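PDB 6OHC: guanine deaminase from Escherichia coli, which catalyses the hydrolytic deamination of guanine to xanthine and ammonia, with one zinc ion per subunit. Local coordinates for residues 142-147 with 165-170; 155-160 with 197-202; 106-111 with 175-180. One frame throughout, in Å; residues are numbered along the deposited sequence.

In the fold
Contacts 1 and 2 both use helix 146-158, the first where it begins beside the ends of two barrel strands, the second where it stops. Contact 1 is fully buried and runs mainly on backbone bonds and one lysine, about 9 Å from the zinc ion at the V168 side chain. Contact 2, centred about 17 Å away, is partly buried and held by an arginine-to-carbonyl bond and two bridging waters. Contact 3 touches contact 1 through D180 and L178 but lies farther from the chain's centre; partly buried, with R111 exposed, it joins helix 101-111 to the loop after strand 164-169 by rings, prolines and a flat arginine stack, with E110 facing the probable substrate site.

Contact 1 (142-147 with 165-170); sequences GTVHPQ and AGKVMM
Just beyond strand 135-141, T143 O accepts the backbone N-H of V168 at 2.9 Å (161° at the hydrogen), although the nitrogen stands above the carbonyl plane. One step earlier G142 N reaches G166 O at 3.1 Å, a weak and bent bond. A CA-H...O contact follows: V144 CA lies 3.4 Å from V168 O, its hydrogen pointing almost straight at the oxygen. T143 OG1 turns back along its own chain to H145 O, in the carbonyl plane and on a lone pair, which ties the turn that leads into helix 146-158. K167 supplies the main side-chain link. With CG anti to the backbone N (chi1 174°), the chain leaves beside its own carbonyl, runs past V144 O, and bends at chi2 and again at chi4, which brings NZ within reach of two carbonyls lying about a right angle apart: V168 O at 2.7 Å and, weakly, V144 O at 3.1 Å. The stronger partner is D180, in a salt bridge; with the two carbonyls it gives the buried NZ three acceptors, which probably favours the charged form. V168 points toward the turn, and its CG2 branch, which lies beside the backbone N, sits 3.2 Å from G142 O. Farther along, the terminal CE of M170 closes on V144 CB at 3.7 Å, while V144 CG1 covers one face of the H145 ring. Strand 135-141, helix 146-158 and strand 164-169 form a beta-alpha-beta unit with parallel neighbouring strands, as in the TIM barrel of the amidohydrolases. The contact lies where these strands end, the side of such barrels that carries the active site: T143 packs on P86 and M170 on R209, both probable substrate-binding residues.

Contact 2 (155-160 with 197-202); sequences AASHIN and HKNGRL
In N160 a chi1 of -171° sets CG opposite the main-chain nitrogen, which swings the amide across the arginine chain of R201; R201 in turn starts with CG beside its own N and bends at chi3 (69°), curling the guanidinium back to the carbonyl of N160. There NH1 donates to N160 O at 2.8 Å, bent at the hydrogen, in the carbonyl plane though somewhat out of the guanidinium plane. The amide and guanidinium planes stand 82° apart, and N160 ND2 rides 3.3 Å from R201 CD. The single backbone N-H of R201 is shared between N160 OD1 (3.4 Å, weak) and a water, which in turn donates to OD1. N160, with positive phi, is the C-prime residue of the Schellman motif that ends helix 146-158; R201 belongs to the type II' turn N199-L202, with G200 at its positive-phi corner. Alongside the polar pair, L202 spreads its two methyls over the helix end: CD2 meets A156 CB at 3.9 Å and CD1 meets S157 OG at 3.7 Å. A second water bridges S157 OG (2.7 Å) to N199 O (2.8 Å), to which it donates. Outside the pair, N160 ND2 bonds D431, and R201 NH2 forms salt bridges with D387 and E385. The guanidinium thus joins the carbonyl just past the helix to two carboxylates, and its positive charge is probably balanced mainly by those two.

Contact 3 (106-111 with 175-180); sequences TFPTER and PDYLLD
F107 to R111 of helix 101-111 pack against the short 3-10 segment 176-178 and P175 in the loop that follows strand 164-169. R111 and Y177 stack. The arginine's first torsion (chi1 -170°) turns CG away from its own N, and the chain stays extended to NE, which carries it across the tyrosine ring; the guanidinium lies flat on that ring, planes 9° apart and centres 4.1 Å apart. Its CD also sits over the ring face, 3.6 Å from the centroid, in a CH-pi contact. P175 CB rests on the opposite face toward the rim, leaving the ring sandwiched between an aliphatic ring and a cation. The Y177 hydroxyl reaches the helix backbone, with OH 3.1 Å from P108 N; that nitrogen has no hydrogen to share, so this is packing at a proline kink. The loop belongs to the barrel's active-site end, as expected for the connections after strands in amidohydrolases, and the helix follows strand 73-84, which carries probable zinc ligands H82 and H84. Deeper in, the F107 ring receives P175 CD at CD2 (3.4 Å) and L178 CD2 at CD1 (3.5 Å), both obliquely. L178 CD2 also approaches E110 OE1 at 4.1 Å, and L178 CD1 lies by the R111 backbone N. E110 forms a salt bridge with R209 and hydrogen-bonds Q87 through its other oxygen, both likely substrate residues, which would make it a second-shell residue.

Contact 1 (142-147 with 165-170)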
# COMPACT_ATOMS: atom_id res chain seq x y z
N GLY B 142 -4.22 17.42 -17.67
CA GLY B 142 -4.49 16.84 -18.99
C GLY B 142 -3.23 16.56 -19.76
O GLY B 142 -2.24 16.29 -19.16
N THR B 143 -3.32 16.72 -21.08
CA THR B 143 -2.20 16.56 -22.04
C THR B 143 -1.78 17.95 -22.47
O THR B 143 -2.53 18.88 -22.20
CB THR B 143 -2.72 15.68 -23.18
OG1 THR B 143 -4.01 16.17 -23.61
CG2 THR B 143 -2.83 14.23 -22.72
N VAL B 144 -0.60 18.08 -23.08
CA VAL B 144 -0.17 19.27 -23.87
C VAL B 144 -1.14 19.43 -25.06
O VAL B 144 -1.46 20.59 -25.42
CB VAL B 144 1.29 19.11 -24.32
CG1 VAL B 144 1.42 17.98 -25.35
CG2 VAL B 144 1.80 20.44 -24.92
N HIS B 145 -1.62 18.33 -25.65
CA HIS B 145 -2.57 18.29 -26.80
C HIS B 145 -3.98 18.69 -26.36
O HIS B 145 -4.56 18.04 -25.49
CB HIS B 145 -2.61 16.89 -27.45
CG HIS B 145 -1.26 16.33 -27.77
ND1 HIS B 145 -0.63 15.37 -26.96
CD2 HIS B 145 -0.41 16.62 -28.79
CE1 HIS B 145 0.57 15.14 -27.46
NE2 HIS B 145 0.73 15.91 -28.57
N PRO B 146 -4.57 19.75 -26.93
CA PRO B 146 -5.92 20.20 -26.54
C PRO B 146 -7.06 19.26 -26.96
O PRO B 146 -8.04 19.24 -26.26
CB PRO B 146 -6.09 21.55 -27.25
CG PRO B 146 -5.14 21.48 -28.44
CD PRO B 146 -3.99 20.58 -28.00
N GLN B 147 -6.93 18.50 -28.06
CA GLN B 147 -7.99 17.54 -28.48
C GLN B 147 -8.13 16.43 -27.42
O GLN B 147 -9.22 15.88 -27.30
CB GLN B 147 -7.77 17.04 -29.90
CG GLN B 147 -7.91 18.17 -30.92
CD GLN B 147 -7.54 17.81 -32.34
OE1 GLN B 147 -6.54 18.28 -32.89
NE2 GLN B 147 -8.37 16.98 -32.97
N ALA B 165 -10.10 20.38 -14.87
CA ALA B 165 -9.00 19.93 -15.74
C ALA B 165 -8.48 21.08 -16.62
O ALA B 165 -9.18 22.12 -16.78
CB ALA B 165 -9.47 18.77 -16.56
N GLY B 166 -7.32 20.90 -17.21
CA GLY B 166 -6.76 21.89 -18.15
C GLY B 166 -5.71 21.27 -19.05
O GLY B 166 -5.19 20.14 -18.75
N LYS B 167 -5.45 21.96 -20.16
CA LYS B 167 -4.31 21.66 -21.06
C LYS B 167 -3.02 22.00 -20.33
O LYS B 167 -2.96 23.08 -19.65
CB LYS B 167 -4.41 22.47 -22.35
CG LYS B 167 -3.22 22.34 -23.29
CD LYS B 167 -2.91 23.68 -23.96
CE LYS B 167 -1.77 23.66 -24.92
NZ LYS B 167 -0.47 23.36 -24.30
N VAL B 168 -2.06 21.08 -20.41
CA VAL B 168 -0.70 21.31 -19.88
C VAL B 168 -0.01 22.33 -20.79
O VAL B 168 -0.01 22.13 -21.99
CB VAL B 168 0.08 19.99 -19.78
CG1 VAL B 168 1.49 20.32 -19.35
CG2 VAL B 168 -0.62 19.04 -18.80
N MET B 169 0.56 23.37 -20.20
CA MET B 169 1.42 24.34 -20.91
C MET B 169 2.88 23.98 -20.65
O MET B 169 3.26 23.80 -19.49
CB MET B 169 1.11 25.76 -20.44
CG MET B 169 -0.39 26.04 -20.42
SD MET B 169 -0.81 27.61 -19.72
CE MET B 169 -0.44 27.27 -18.01
N MET B 170 3.65 23.84 -21.72
CA MET B 170 5.03 23.29 -21.73
C MET B 170 5.71 23.69 -23.05
O MET B 170 5.46 23.01 -24.05
CB MET B 170 4.88 21.75 -21.64
CG MET B 170 6.09 20.93 -21.25
SD MET B 170 5.81 19.08 -21.44
CE MET B 170 4.06 19.13 -21.83

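Contact 2 (155-160 with 197-202)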
# COMPACT_ATOMS: atom_id res chain seq x y z
N ALA B 155 -15.90 13.01 -21.72
CA ALA B 155 -16.20 11.81 -20.92
C ALA B 155 -16.85 12.25 -19.61
O ALA B 155 -17.91 11.72 -19.28
CB ALA B 155 -14.95 11.00 -20.73
N ALA B 156 -16.25 13.21 -18.91
CA ALA B 156 -16.74 13.72 -17.61
C ALA B 156 -18.12 14.35 -17.80
O ALA B 156 -18.99 14.16 -16.92
CB ALA B 156 -15.78 14.74 -17.06
N SER B 157 -18.30 15.08 -18.90
CA SER B 157 -19.56 15.80 -19.24
C SER B 157 -20.70 14.80 -19.38
O SER B 157 -21.80 15.12 -19.00
CB SER B 157 -19.43 16.60 -20.52
OG SER B 157 -20.33 17.69 -20.43
N HIS B 158 -20.45 13.62 -19.93
CA HIS B 158 -21.54 12.67 -20.23
C HIS B 158 -22.29 12.30 -18.93
O HIS B 158 -23.46 12.05 -19.03
CB HIS B 158 -20.95 11.48 -20.97
CG HIS B 158 -21.97 10.51 -21.45
ND1 HIS B 158 -23.02 10.87 -22.31
CD2 HIS B 158 -22.11 9.19 -21.19
CE1 HIS B 158 -23.78 9.81 -22.54
NE2 HIS B 158 -23.23 8.75 -21.88
N ILE B 159 -21.64 12.27 -17.76
CA ILE B 159 -22.29 11.85 -16.48
C ILE B 159 -22.48 13.07 -15.57
O ILE B 159 -22.89 12.89 -14.43
CB ILE B 159 -21.44 10.76 -15.76
CG1 ILE B 159 -20.03 11.26 -15.43
CG2 ILE B 159 -21.42 9.45 -16.57
CD1 ILE B 159 -19.20 10.27 -14.67
N ASN B 160 -22.23 14.27 -16.11
CA ASN B 160 -22.30 15.59 -15.44
C ASN B 160 -21.48 15.57 -14.13
O ASN B 160 -21.99 15.97 -13.06
CB ASN B 160 -23.73 16.05 -15.22
CG ASN B 160 -23.80 17.49 -14.73
OD1 ASN B 160 -22.93 18.30 -15.05
ND2 ASN B 160 -24.79 17.79 -13.92
N HIS B 197 -15.19 25.63 -19.32
CA HIS B 197 -15.29 26.29 -18.00
C HIS B 197 -16.75 26.64 -17.70
O HIS B 197 -17.39 27.29 -18.50
CB HIS B 197 -14.36 27.48 -17.88
CG HIS B 197 -14.36 28.04 -16.50
ND1 HIS B 197 -13.97 27.25 -15.41
CD2 HIS B 197 -14.54 29.29 -16.04
CE1 HIS B 197 -13.98 28.01 -14.33
NE2 HIS B 197 -14.34 29.27 -14.69
N LYS B 198 -17.27 26.15 -16.57
CA LYS B 198 -18.67 26.33 -16.11
C LYS B 198 -19.65 25.80 -17.17
O LYS B 198 -20.80 26.26 -17.22
CB LYS B 198 -18.92 27.80 -15.78
CG LYS B 198 -18.00 28.42 -14.75
CD LYS B 198 -18.63 29.70 -14.24
CE LYS B 198 -17.63 30.78 -13.90
NZ LYS B 198 -17.73 31.96 -14.83
N ASN B 199 -19.20 24.83 -17.96
CA ASN B 199 -20.06 23.97 -18.82
C ASN B 199 -20.62 22.86 -17.92
O ASN B 199 -19.85 21.98 -17.49
CB ASN B 199 -19.25 23.42 -19.99
CG ASN B 199 -20.08 22.55 -20.91
OD1 ASN B 199 -21.10 22.06 -20.47
ND2 ASN B 199 -19.64 22.32 -22.14
N GLY B 200 -21.90 22.94 -17.56
CA GLY B 200 -22.45 22.10 -16.47
C GLY B 200 -21.64 22.27 -15.21
O GLY B 200 -21.43 23.42 -14.81
N ARG B 201 -21.14 21.18 -14.63
CA ARG B 201 -20.37 21.20 -13.37
C ARG B 201 -18.86 21.16 -13.69
O ARG B 201 -18.03 21.07 -12.72
CB ARG B 201 -20.83 20.03 -12.48
CG ARG B 201 -22.29 20.10 -12.07
CD ARG B 201 -22.78 18.78 -11.50
NE ARG B 201 -22.14 18.56 -10.22
CZ ARG B 201 -21.79 17.38 -9.69
NH1 ARG B 201 -22.01 16.23 -10.31
NH2 ARG B 201 -21.23 17.39 -8.50
N LEU B 202 -18.47 21.25 -14.95
CA LEU B 202 -17.04 21.28 -15.38
C LEU B 202 -16.41 22.64 -15.05
O LEU B 202 -17.12 23.61 -14.98
CB LEU B 202 -16.94 20.92 -16.86
CG LEU B 202 -17.47 19.55 -17.20
CD1 LEU B 202 -17.43 19.32 -18.70
CD2 LEU B 202 -16.63 18.51 -16.49
O HOH W 1 -20.74 19.48 -18.50
O HOH W 2 -20.52 18.24 -15.84

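Contact 3 (106-111 with 175-180)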
# COMPACT_ATOMS: atom_id res chain seq x y z
N THR B 106 7.51 9.60 -18.03
CA THR B 106 6.36 10.53 -18.10
C THR B 106 6.14 10.95 -19.58
O THR B 106 5.08 10.66 -20.15
CB THR B 106 6.62 11.69 -17.12
OG1 THR B 106 7.00 11.13 -15.88
CG2 THR B 106 5.44 12.62 -16.94
N PHE B 107 7.14 11.56 -20.20
CA PHE B 107 7.05 12.21 -21.54
C PHE B 107 6.70 11.17 -22.61
O PHE B 107 5.76 11.36 -23.35
CB PHE B 107 8.34 12.98 -21.80
CG PHE B 107 8.50 14.18 -20.90
CD1 PHE B 107 7.41 14.85 -20.39
CD2 PHE B 107 9.76 14.63 -20.58
CE1 PHE B 107 7.57 15.97 -19.59
CE2 PHE B 107 9.92 15.74 -19.78
CZ PHE B 107 8.83 16.43 -19.30
N PRO B 108 7.41 10.04 -22.71
CA PRO B 108 7.07 9.02 -23.70
C PRO B 108 5.63 8.51 -23.52
O PRO B 108 4.97 8.32 -24.52
CB PRO B 108 8.10 7.91 -23.46
CG PRO B 108 9.24 8.59 -22.74
CD PRO B 108 8.58 9.66 -21.89
N THR B 109 5.18 8.31 -22.26
CA THR B 109 3.83 7.79 -21.96
C THR B 109 2.80 8.82 -22.44
O THR B 109 1.86 8.43 -23.15
CB THR B 109 3.66 7.50 -20.45
OG1 THR B 109 4.65 6.55 -20.01
CG2 THR B 109 2.28 7.00 -20.11
N GLU B 110 2.99 10.09 -22.09
CA GLU B 110 2.03 11.18 -22.45
C GLU B 110 1.95 11.32 -23.98
O GLU B 110 0.90 11.71 -24.50
CB GLU B 110 2.44 12.50 -21.79
CG GLU B 110 2.39 12.48 -20.28
CD GLU B 110 2.15 13.83 -19.67
OE1 GLU B 110 2.13 14.83 -20.43
OE2 GLU B 110 2.00 13.90 -18.43
N ARG B 111 3.04 11.01 -24.68
CA ARG B 111 3.13 11.12 -26.16
C ARG B 111 2.03 10.30 -26.83
O ARG B 111 1.57 10.70 -27.89
CB ARG B 111 4.50 10.62 -26.63
CG ARG B 111 4.76 10.94 -28.10
CD ARG B 111 5.98 10.24 -28.63
NE ARG B 111 6.29 10.74 -29.95
CZ ARG B 111 7.41 10.47 -30.59
NH1 ARG B 111 8.32 9.71 -30.02
NH2 ARG B 111 7.64 11.00 -31.77
N PRO B 175 10.98 16.86 -24.58
CA PRO B 175 11.06 16.42 -25.97
C PRO B 175 10.14 17.22 -26.91
O PRO B 175 9.09 17.69 -26.51
CB PRO B 175 10.70 14.96 -25.88
CG PRO B 175 11.14 14.58 -24.46
CD PRO B 175 10.73 15.77 -23.63
N ASP B 176 10.63 17.38 -28.15
CA ASP B 176 9.99 18.17 -29.21
C ASP B 176 8.56 17.65 -29.43
O ASP B 176 7.65 18.46 -29.49
CB ASP B 176 10.87 18.14 -30.45
CG ASP B 176 10.36 19.16 -31.44
OD1 ASP B 176 10.58 20.41 -31.16
OD2 ASP B 176 9.66 18.70 -32.40
N TYR B 177 8.37 16.33 -29.44
CA TYR B 177 7.04 15.69 -29.66
C TYR B 177 5.99 16.17 -28.63
O TYR B 177 4.81 15.94 -28.87
CB TYR B 177 7.18 14.17 -29.70
CG TYR B 177 7.66 13.52 -28.43
CD1 TYR B 177 6.89 13.55 -27.26
CD2 TYR B 177 8.84 12.79 -28.40
CE1 TYR B 177 7.29 12.90 -26.10
CE2 TYR B 177 9.26 12.16 -27.24
CZ TYR B 177 8.49 12.21 -26.10
OH TYR B 177 8.93 11.58 -24.98
N LEU B 178 6.40 16.81 -27.54
CA LEU B 178 5.50 17.24 -26.44
C LEU B 178 5.58 18.74 -26.15
O LEU B 178 5.04 19.13 -25.12
CB LEU B 178 5.87 16.46 -25.18
CG LEU B 178 4.69 16.03 -24.32
CD1 LEU B 178 3.91 14.91 -25.03
CD2 LEU B 178 5.22 15.57 -22.97
N LEU B 179 6.29 19.55 -26.95
CA LEU B 179 6.37 21.01 -26.71
C LEU B 179 5.15 21.71 -27.34
O LEU B 179 4.74 21.31 -28.40
CB LEU B 179 7.66 21.58 -27.30
CG LEU B 179 8.96 21.13 -26.64
CD1 LEU B 179 10.09 22.03 -27.11
CD2 LEU B 179 8.86 21.14 -25.13
N ASP B 180 4.60 22.72 -26.67
CA ASP B 180 3.72 23.73 -27.30
C ASP B 180 4.60 24.99 -27.52
O ASP B 180 5.85 24.85 -27.39
CB ASP B 180 2.42 23.91 -26.50
CG ASP B 180 2.61 24.44 -25.08
OD1 ASP B 180 3.69 24.94 -24.78
OD2 ASP B 180 1.65 24.33 -24.28